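Local structure of AvtR (Acidianus filamentous virus 6, 4HV0) at residues A[9-14]-A[61-66]; A[38-43]-A[67-72]. The protein probably binds DNA through a ribbon-helix-helix fold and regulates transcription for a lipothrixvirus that infects hyperthermophilic archaea. All coordinates share one frame; numbering follows the deposited sequence.

Interaction 1. Residues A[9-14]-A[61-66]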
ATOM      1  N   VAL A   9       3.449   7.972   4.538  1.00 66.57           N
ATOM      2  CA  VAL A   9       2.982   6.610   4.433  1.00 61.04           C
ATOM      3  C   VAL A   9       4.121   5.679   4.028  1.00 67.49           C
ATOM      4  O   VAL A   9       4.271   4.570   4.587  1.00 65.08           O
ATOM      5  CB  VAL A   9       1.791   6.484   3.450  1.00 57.49           C
ATOM      6  CG1 VAL A   9       1.474   5.021   3.169  1.00 54.07           C
ATOM      7  CG2 VAL A   9       0.568   7.177   4.010  1.00 51.86           C
ATOM      8  N   TYR A  10       4.924   6.113   3.063  1.00 70.61           N
ATOM      9  CA  TYR A  10       6.043   5.303   2.600  1.00 70.21           C
ATOM     10  C   TYR A  10       7.050   5.060   3.726  1.00 80.23           C
ATOM     11  O   TYR A  10       7.513   3.930   3.900  1.00 86.04           O
ATOM     12  CB  TYR A  10       6.737   5.962   1.430  1.00 73.77           C
ATOM     13  CG  TYR A  10       7.849   5.114   0.856  1.00 83.92           C
ATOM     14  CD1 TYR A  10       7.564   4.000   0.074  1.00 84.39           C
ATOM     15  CD2 TYR A  10       9.188   5.420   1.109  1.00 80.79           C
ATOM     16  CE1 TYR A  10       8.579   3.212  -0.447  1.00 86.93           C
ATOM     17  CE2 TYR A  10      10.206   4.645   0.581  1.00 80.65           C
ATOM     18  CZ  TYR A  10       9.901   3.538  -0.196  1.00 87.00           C
ATOM     19  OH  TYR A  10      10.909   2.763  -0.717  1.00 88.36           O
ATOM     20  N   GLU A  11       7.369   6.098   4.506  1.00 86.20           N
ATOM     21  CA  GLU A  11       8.300   5.922   5.621  1.00 94.65           C
ATOM     22  C   GLU A  11       7.767   4.805   6.509  1.00 93.61           C
ATOM     23  O   GLU A  11       8.491   3.844   6.817  1.00 94.63           O
ATOM     24  CB  GLU A  11       8.509   7.211   6.446  1.00 92.45           C
ATOM     25  CG  GLU A  11       9.074   8.413   5.696  1.00 98.05           C
ATOM     26  CD  GLU A  11      10.290   8.110   4.827  1.00104.21           C
ATOM     27  OE1 GLU A  11      11.148   7.287   5.203  1.00109.59           O
ATOM     28  OE2 GLU A  11      10.396   8.706   3.732  1.00117.30           O
ATOM     29  N   PHE A  12       6.496   4.922   6.885  1.00 87.86           N
ATOM     30  CA  PHE A  12       5.862   3.920   7.722  1.00 81.72           C
ATOM     31  C   PHE A  12       5.961   2.516   7.139  1.00 77.03           C
ATOM     32  O   PHE A  12       6.329   1.590   7.834  1.00 79.11           O
ATOM     33  CB  PHE A  12       4.403   4.255   7.949  1.00 80.90           C
ATOM     34  CG  PHE A  12       3.645   3.132   8.586  1.00 89.08           C
ATOM     35  CD1 PHE A  12       3.662   2.966   9.967  1.00 88.13           C
ATOM     36  CD2 PHE A  12       2.938   2.216   7.807  1.00 90.59           C
ATOM     37  CE1 PHE A  12       2.974   1.925  10.569  1.00 78.82           C
ATOM     38  CE2 PHE A  12       2.249   1.165   8.406  1.00 91.56           C
ATOM     39  CZ  PHE A  12       2.271   1.023   9.790  1.00 85.65           C
ATOM     40  N   LEU A  13       5.652   2.363   5.864  1.00 72.66           N
ATOM     41  CA  LEU A  13       5.749   1.060   5.221  1.00 72.24           C
ATOM     42  C   LEU A  13       7.173   0.548   5.150  1.00 79.57           C
ATOM     43  O   LEU A  13       7.419  -0.646   5.302  1.00 84.04           O
ATOM     44  CB  LEU A  13       5.205   1.135   3.800  1.00 73.14           C
ATOM     45  CG  LEU A  13       3.691   1.325   3.635  1.00 73.90           C
ATOM     46  CD1 LEU A  13       3.355   1.579   2.157  1.00 75.83           C
ATOM     47  CD2 LEU A  13       2.884   0.156   4.195  1.00 66.94           C
ATOM     48  N   LYS A  14       8.121   1.448   4.925  1.00 89.52           N
ATOM     49  CA  LYS A  14       9.527   1.061   4.829  1.00 97.04           C
ATOM     50  C   LYS A  14      10.045   0.516   6.174  1.00 94.96           C
ATOM     51  O   LYS A  14      10.800  -0.461   6.183  1.00 92.40           O
ATOM     52  CB  LYS A  14      10.379   2.248   4.361  1.00101.70           C
ATOM     53  CG  LYS A  14      11.743   1.865   3.798  1.00102.14           C
ATOM     54  CD  LYS A  14      12.316   2.933   2.878  1.00103.45           C
ATOM     55  CE  LYS A  14      12.611   4.247   3.591  1.00101.24           C
ATOM     56  NZ  LYS A  14      13.856   4.099   4.390  1.00 93.88           N
ATOM     57  N   LYS A  61       7.363  14.656  -2.250  1.00 61.90           N
ATOM     58  CA  LYS A  61       7.621  13.359  -2.866  1.00 64.69           C
ATOM     59  C   LYS A  61       6.384  12.486  -2.790  1.00 60.57           C
ATOM     60  O   LYS A  61       5.695  12.481  -1.778  1.00 53.19           O
ATOM     61  CB  LYS A  61       8.730  12.618  -2.135  1.00 66.37           C
ATOM     62  CG  LYS A  61      10.125  13.204  -2.228  1.00 74.83           C
ATOM     63  CD  LYS A  61      11.096  12.044  -2.045  1.00 84.83           C
ATOM     64  CE  LYS A  61      12.523  12.443  -1.721  1.00 81.15           C
ATOM     65  NZ  LYS A  61      13.147  11.395  -0.866  1.00 80.09           N
ATOM     66  N   TYR A  62       6.138  11.731  -3.856  1.00 59.23           N
ATOM     67  CA  TYR A  62       5.048  10.773  -3.940  1.00 59.06           C
ATOM     68  C   TYR A  62       5.622   9.465  -4.488  1.00 61.60           C
ATOM     69  O   TYR A  62       6.076   9.404  -5.626  1.00 57.38           O
ATOM     70  CB  TYR A  62       3.940  11.298  -4.880  1.00 61.23           C
ATOM     71  CG  TYR A  62       3.228  12.524  -4.368  1.00 59.58           C
ATOM     72  CD1 TYR A  62       2.144  12.416  -3.504  1.00 58.85           C
ATOM     73  CD2 TYR A  62       3.651  13.798  -4.721  1.00 65.49           C
ATOM     74  CE1 TYR A  62       1.496  13.535  -3.016  1.00 62.13           C
ATOM     75  CE2 TYR A  62       2.992  14.934  -4.246  1.00 67.79           C
ATOM     76  CZ  TYR A  62       1.915  14.793  -3.400  1.00 67.78           C
ATOM     77  OH  TYR A  62       1.268  15.917  -2.930  1.00 72.46           O
ATOM     78  N   TYR A  63       5.613   8.411  -3.682  1.00 68.54           N
ATOM     79  CA  TYR A  63       6.285   7.170  -4.063  1.00 64.85           C
ATOM     80  C   TYR A  63       5.373   6.291  -4.895  1.00 65.44           C
ATOM     81  O   TYR A  63       4.220   6.122  -4.583  1.00 63.61           O
ATOM     82  CB  TYR A  63       6.791   6.447  -2.824  1.00 70.03           C
ATOM     83  CG  TYR A  63       7.917   7.185  -2.125  1.00 77.18           C
ATOM     84  CD1 TYR A  63       9.252   6.794  -2.281  1.00 78.30           C
ATOM     85  CD2 TYR A  63       7.644   8.284  -1.313  1.00 77.71           C
ATOM     86  CE1 TYR A  63      10.272   7.478  -1.634  1.00 79.07           C
ATOM     87  CE2 TYR A  63       8.654   8.969  -0.663  1.00 79.00           C
ATOM     88  CZ  TYR A  63       9.965   8.568  -0.825  1.00 81.44           C
ATOM     89  OH  TYR A  63      10.963   9.260  -0.167  1.00 92.95           O
ATOM     90  N   ARG A  64       5.909   5.750  -5.980  1.00 72.42           N
ATOM     91  CA  ARG A  64       5.202   4.805  -6.836  1.00 77.44           C
ATOM     92  C   ARG A  64       5.657   3.391  -6.454  1.00 83.21           C
ATOM     93  O   ARG A  64       6.833   3.069  -6.572  1.00 89.06           O
ATOM     94  CB  ARG A  64       5.523   5.069  -8.304  1.00 87.91           C
ATOM     95  CG  ARG A  64       4.941   6.352  -8.865  1.00101.41           C
ATOM     96  CD  ARG A  64       4.564   6.193 -10.328  1.00123.42           C
ATOM     97  NE  ARG A  64       3.905   7.397 -10.839  1.00140.29           N
ATOM     98  CZ  ARG A  64       2.652   7.769 -10.557  1.00155.23           C
ATOM     99  NH1 ARG A  64       1.877   7.043  -9.753  1.00159.07           N
ATOM    100  NH2 ARG A  64       2.160   8.886 -11.088  1.00161.11           N
ATOM    101  N   ILE A  65       4.740   2.551  -5.988  1.00 87.96           N
ATOM    102  CA  ILE A  65       5.091   1.214  -5.497  1.00 83.77           C
ATOM    103  C   ILE A  65       4.547   0.122  -6.403  1.00 89.45           C
ATOM    104  O   ILE A  65       3.350   0.075  -6.688  1.00 82.17           O
ATOM    105  CB  ILE A  65       4.555   0.975  -4.082  1.00 82.93           C
ATOM    106  CG1 ILE A  65       5.230   1.890  -3.069  1.00 81.89           C
ATOM    107  CG2 ILE A  65       4.843  -0.454  -3.649  1.00 72.93           C
ATOM    108  CD1 ILE A  65       4.601   1.837  -1.697  1.00 83.06           C
ATOM    109  N   ASN A  66       5.436  -0.775  -6.829  1.00109.07           N
ATOM    110  CA  ASN A  66       5.061  -1.914  -7.666  1.00113.11           C
ATOM    111  C   ASN A  66       4.421  -3.014  -6.834  1.00114.35           C
ATOM    112  O   ASN A  66       5.025  -4.045  -6.553  1.00119.53           O
ATOM    113  CB  ASN A  66       6.261  -2.455  -8.461  1.00117.34           C
ATOM    114  CG  ASN A  66       6.127  -2.213  -9.957  1.00115.36           C
ATOM    115  OD1 ASN A  66       5.142  -1.646 -10.424  1.00119.52           O
ATOM    116  ND2 ASN A  66       7.117  -2.651 -10.715  1.00117.29           N
TER
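Tyr-10 turns its CG away from its own backbone N (chi1 -176°), while Tyr-63 places CG opposite its carbonyl carbon (chi1 -68°); these settings carry the two rings into the space between helix 9-14 and strand 61-65. There they form an offset stack with planes only 5° apart and centroids separated by 4.0 Å. The two side chains run across each other at about a right angle, so each phenol group leaves the stack in its own direction. Carbon CD1 of Tyr-63 lies over the centre of the Tyr-10 ring, and CD2 of Tyr-10 over the centre of the Tyr-63 ring. The Tyr-10 methylene adds a CH-pi contact, its CB 4.1 Å from the centroid of the Tyr-63 ring. Ile-65 meets the other ring differently: its CD1 sits at the edge of Tyr-10, 4.1 Å from CD1 of that ring. The same methyl reaches CD1 of Leu-13, also at 4.1 Å, extending the apolar surface along the helix. Within segment 61-66, Lys-61 NZ donates a 3.1 Å hydrogen bond to Tyr-63 OH, at the far end of that ring from its CB. Tyr-10 OH makes a weak hydrogen bond to Glu-51 OE1. Tyr-54 meets Tyr-63 edge-to-face, and Val-5 of strand 3-6 touches both Tyr-10 and Ile-65. The stack thus fastens helix 7-19 onto the central strand of the three-stranded antiparallel sheet, with helix 24-36 packing on Leu-13 and Ile-65 through Ile-28.

Interaction 2. Residues A[38-43]-A[67-72]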
ATOM      1  N   ILE A  38      -8.643 -11.526   2.097  1.00 45.13           N
ATOM      2  CA  ILE A  38      -8.366 -12.311   0.912  1.00 48.70           C
ATOM      3  C   ILE A  38      -7.027 -13.047   0.919  1.00 52.17           C
ATOM      4  O   ILE A  38      -6.042 -12.648   1.529  1.00 62.14           O
ATOM      5  CB  ILE A  38      -8.414 -11.479  -0.393  1.00 42.56           C
ATOM      6  CG1 ILE A  38      -7.494 -10.234  -0.296  1.00 41.94           C
ATOM      7  CG2 ILE A  38      -9.868 -11.219  -0.724  1.00 46.99           C
ATOM      8  CD1 ILE A  38      -7.499  -9.317  -1.494  1.00 41.39           C
ATOM      9  N   GLU A  39      -7.037 -14.125   0.164  1.00 64.26           N
ATOM     10  CA  GLU A  39      -5.900 -14.982  -0.056  1.00 66.70           C
ATOM     11  C   GLU A  39      -5.204 -14.510  -1.313  1.00 60.77           C
ATOM     12  O   GLU A  39      -5.851 -14.356  -2.336  1.00 52.66           O
ATOM     13  CB  GLU A  39      -6.416 -16.398  -0.277  1.00 79.20           C
ATOM     14  CG  GLU A  39      -5.346 -17.437  -0.568  1.00 95.93           C
ATOM     15  CD  GLU A  39      -4.794 -18.072   0.701  1.00100.93           C
ATOM     16  OE1 GLU A  39      -4.541 -17.334   1.684  1.00 94.57           O
ATOM     17  OE2 GLU A  39      -4.619 -19.314   0.700  1.00106.30           O
ATOM     18  N   ASP A  40      -3.900 -14.298  -1.254  1.00 60.72           N
ATOM     19  CA  ASP A  40      -3.142 -13.991  -2.459  1.00 72.17           C
ATOM     20  C   ASP A  40      -1.798 -14.729  -2.513  1.00 80.57           C
ATOM     21  O   ASP A  40      -0.991 -14.688  -1.573  1.00 78.20           O
ATOM     22  CB  ASP A  40      -2.940 -12.488  -2.605  1.00 78.74           C
ATOM     23  CG  ASP A  40      -2.369 -12.107  -3.967  1.00 82.37           C
ATOM     24  OD1 ASP A  40      -1.148 -12.233  -4.154  1.00 92.66           O
ATOM     25  OD2 ASP A  40      -3.122 -11.645  -4.846  1.00 77.76           O
ATOM     26  N   ARG A  41      -1.562 -15.379  -3.649  1.00 87.16           N
ATOM     27  CA  ARG A  41      -0.390 -16.236  -3.826  1.00 95.77           C
ATOM     28  C   ARG A  41       0.853 -15.459  -4.215  1.00 97.31           C
ATOM     29  O   ARG A  41       1.946 -15.924  -3.974  1.00103.44           O
ATOM     30  CB  ARG A  41      -0.647 -17.297  -4.897  1.00102.86           C
ATOM     31  CG  ARG A  41       0.297 -18.494  -4.866  1.00109.41           C
ATOM     32  CD  ARG A  41      -0.324 -19.653  -4.099  1.00116.73           C
ATOM     33  NE  ARG A  41       0.360 -20.939  -4.353  1.00123.39           N
ATOM     34  CZ  ARG A  41       0.080 -21.796  -5.349  1.00120.16           C
ATOM     35  NH1 ARG A  41      -0.857 -21.536  -6.266  1.00121.94           N
ATOM     36  NH2 ARG A  41       0.775 -22.932  -5.448  1.00113.28           N
ATOM     37  N   THR A  42       0.692 -14.296  -4.835  1.00100.22           N
ATOM     38  CA  THR A  42       1.814 -13.440  -5.222  1.00100.62           C
ATOM     39  C   THR A  42       2.878 -13.255  -4.113  1.00111.43           C
ATOM     40  O   THR A  42       2.546 -13.181  -2.915  1.00124.68           O
ATOM     41  CB  THR A  42       1.273 -12.072  -5.628  1.00100.26           C
ATOM     42  OG1 THR A  42       0.665 -12.147  -6.918  1.00 94.04           O
ATOM     43  CG2 THR A  42       2.368 -11.017  -5.634  1.00103.20           C
ATOM     44  N   ARG A  43       4.150 -13.180  -4.532  1.00112.93           N
ATOM     45  CA  ARG A  43       5.295 -12.904  -3.649  1.00111.90           C
ATOM     46  C   ARG A  43       6.303 -11.927  -4.274  1.00105.82           C
ATOM     47  O   ARG A  43       6.675 -12.068  -5.437  1.00 96.05           O
ATOM     48  CB  ARG A  43       6.005 -14.195  -3.282  1.00109.14           C
ATOM     49  CG  ARG A  43       7.235 -13.988  -2.411  1.00113.95           C
ATOM     50  CD  ARG A  43       6.946 -13.226  -1.123  1.00118.67           C
ATOM     51  NE  ARG A  43       8.023 -13.373  -0.134  1.00114.45           N
ATOM     52  CZ  ARG A  43       8.340 -12.485   0.815  1.00110.42           C
ATOM     53  NH1 ARG A  43       7.684 -11.337   0.932  1.00105.31           N
ATOM     54  NH2 ARG A  43       9.342 -12.748   1.655  1.00109.45           N
ATOM     55  N   CYS A  67       3.196  -2.767  -6.404  1.00115.96           N
ATOM     56  CA  CYS A  67       2.447  -3.795  -5.740  1.00104.95           C
ATOM     57  C   CYS A  67       1.761  -4.586  -6.828  1.00106.79           C
ATOM     58  O   CYS A  67       1.022  -4.013  -7.631  1.00110.14           O
ATOM     59  CB  CYS A  67       1.431  -3.204  -4.786  1.00102.66           C
ATOM     60  SG  CYS A  67       0.802  -4.481  -3.705  1.00104.20           S
ATOM     61  N   LYS A  68       2.078  -5.880  -6.888  1.00105.22           N
ATOM     62  CA  LYS A  68       1.453  -6.835  -7.793  1.00 98.17           C
ATOM     63  C   LYS A  68       0.739  -7.914  -6.971  1.00 93.09           C
ATOM     64  O   LYS A  68       1.368  -8.580  -6.165  1.00 90.78           O
ATOM     65  CB  LYS A  68       2.509  -7.512  -8.669  1.00102.43           C
ATOM     66  CG  LYS A  68       3.325  -6.571  -9.524  1.00106.66           C
ATOM     67  CD  LYS A  68       4.074  -7.308 -10.626  1.00102.15           C
ATOM     68  CE  LYS A  68       4.902  -6.352 -11.465  1.00105.22           C
ATOM     69  NZ  LYS A  68       5.705  -7.075 -12.487  1.00108.94           N
ATOM     70  N   LEU A  69      -0.568  -8.036  -7.181  1.00 74.68           N
ATOM     71  CA  LEU A  69      -1.451  -9.061  -6.633  1.00 74.19           C
ATOM     72  C   LEU A  69      -1.992  -9.894  -7.793  1.00 71.76           C
ATOM     73  O   LEU A  69      -1.896  -9.494  -8.947  1.00 69.49           O
ATOM     74  CB  LEU A  69      -2.644  -8.373  -5.952  1.00 76.10           C
ATOM     75  CG  LEU A  69      -2.543  -7.687  -4.587  1.00 71.05           C
ATOM     76  CD1 LEU A  69      -3.813  -6.896  -4.310  1.00 68.57           C
ATOM     77  CD2 LEU A  69      -2.333  -8.705  -3.479  1.00 66.99           C
ATOM     78  N   GLU A  70      -2.558 -11.063  -7.487  1.00 75.09           N
ATOM     79  CA  GLU A  70      -3.299 -11.836  -8.491  1.00 72.56           C
ATOM     80  C   GLU A  70      -4.327 -10.913  -9.110  1.00 73.38           C
ATOM     81  O   GLU A  70      -4.918 -10.110  -8.406  1.00 93.95           O
ATOM     82  CB  GLU A  70      -4.024 -13.024  -7.845  1.00 70.86           C
ATOM     83  CG  GLU A  70      -3.137 -14.064  -7.193  1.00 65.29           C
ATOM     84  CD  GLU A  70      -3.920 -15.139  -6.470  1.00 71.89           C
ATOM     85  OE1 GLU A  70      -5.163 -15.239  -6.578  1.00 88.92           O
ATOM     86  OE2 GLU A  70      -3.279 -15.905  -5.757  1.00 77.55           O
ATOM     87  N   LYS A  71      -4.572 -11.044 -10.403  1.00 73.00           N
ATOM     88  CA  LYS A  71      -5.482 -10.142 -11.093  1.00 76.81           C
ATOM     89  C   LYS A  71      -6.853 -10.070 -10.407  1.00 68.84           C
ATOM     90  O   LYS A  71      -7.418  -8.992 -10.301  1.00 73.60           O
ATOM     91  CB  LYS A  71      -5.610 -10.516 -12.590  1.00 85.33           C
ATOM     92  CG  LYS A  71      -4.362 -10.164 -13.407  1.00101.91           C
ATOM     93  CD  LYS A  71      -4.409 -10.647 -14.865  1.00107.21           C
ATOM     94  CE  LYS A  71      -3.162 -10.222 -15.664  1.00108.43           C
ATOM     95  NZ  LYS A  71      -3.389  -9.774 -17.073  1.00103.12           N
ATOM     96  N   ARG A  72      -7.377 -11.194  -9.931  1.00 68.65           N
ATOM     97  CA  ARG A  72      -8.692 -11.198  -9.282  1.00 77.08           C
ATOM     98  C   ARG A  72      -8.726 -10.338  -7.995  1.00 73.44           C
ATOM     99  O   ARG A  72      -9.703  -9.606  -7.771  1.00 66.94           O
ATOM    100  CB  ARG A  72      -9.295 -12.606  -9.079  1.00 85.63           C
ATOM    101  CG  ARG A  72     -10.185 -13.001 -10.253  1.00101.77           C
ATOM    102  CD  ARG A  72      -9.414 -13.090 -11.568  1.00103.26           C
ATOM    103  NE  ARG A  72     -10.168 -12.513 -12.676  1.00105.58           N
ATOM    104  CZ  ARG A  72      -9.667 -12.329 -13.892  1.00113.99           C
ATOM    105  NH1 ARG A  72      -8.425 -12.717 -14.149  1.00120.02           N
ATOM    106  NH2 ARG A  72     -10.409 -11.773 -14.848  1.00116.21           N
TER
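Two backbone amides, one from each segment, are each received by a carboxylate of the other. The amide of Glu-70 gives its hydrogen to Asp-40, with N 2.8 Å from OD2 and an N-H...O angle of 151°; OD2 accepts it with its syn lone pair, on the side of OD1. In return, Arg-41 N lies 2.8 Å from Glu-70 OE2. This second donor comes from above the carboxylate, 39° out of its plane, although the bond itself is similarly straight. Carbon atoms also border the Asp-40 carboxylate: Leu-69 CD2 stands 3.4 Å from Asp-40 CG, and Glu-70 CG lies near OD2 of the same aspartate. The CB of Thr-42 points toward segment 67-72, but the angle at its OG1, near Glu-70 N, is poor for a hydrogen bond.

Asp-40 points its CG away from its backbone N (chi1 -170°), which sends the carboxylate across the gap toward the backbone of Glu-70. The Glu-70 chain runs extended beyond CG and so reaches Arg-41. Farther out, Asp-40 also touches Asn-73 of helix 71-84, while Arg-29 of helix 24-36 packs against Thr-42 and Leu-69 and makes a weak hydrogen bond to Lys-68 O.

Glu-70 occupies the N-cap position of helix 71-84, so the exchange joins the loop after helix 24-36 to the start of the next helix. The acidic atoms Asp-40 OD2 and Glu-70 OE2 are 4.4 Å apart, a repulsion that the two amide donors and the nearby helix N-terminus would be expected to offset, probably allowing both carboxylates to stay ionised.

Overall arrangement
The two contacts interleave along the chain: segment 9-14 comes first, then 38-43, then 61-66, which runs directly into 67-72. Their centres are about 19 Å apart, on opposite sides of the centre of the chain. Interaction 1 is buried and joins helix 7-19 to strand 60-65; interaction 2 lies at the surface, between the loop after helix 24-36 and the beginning of helix 71-84. Helix 24-36 borders both, touching Leu-13 and Ile-65 in the first and Thr-42 and Leu-69 in the second. Interaction 1 thus packs a helix of the copG-family ribbon-helix-helix region on a later strand, while interaction 2 involves the start of the helix that follows that strand.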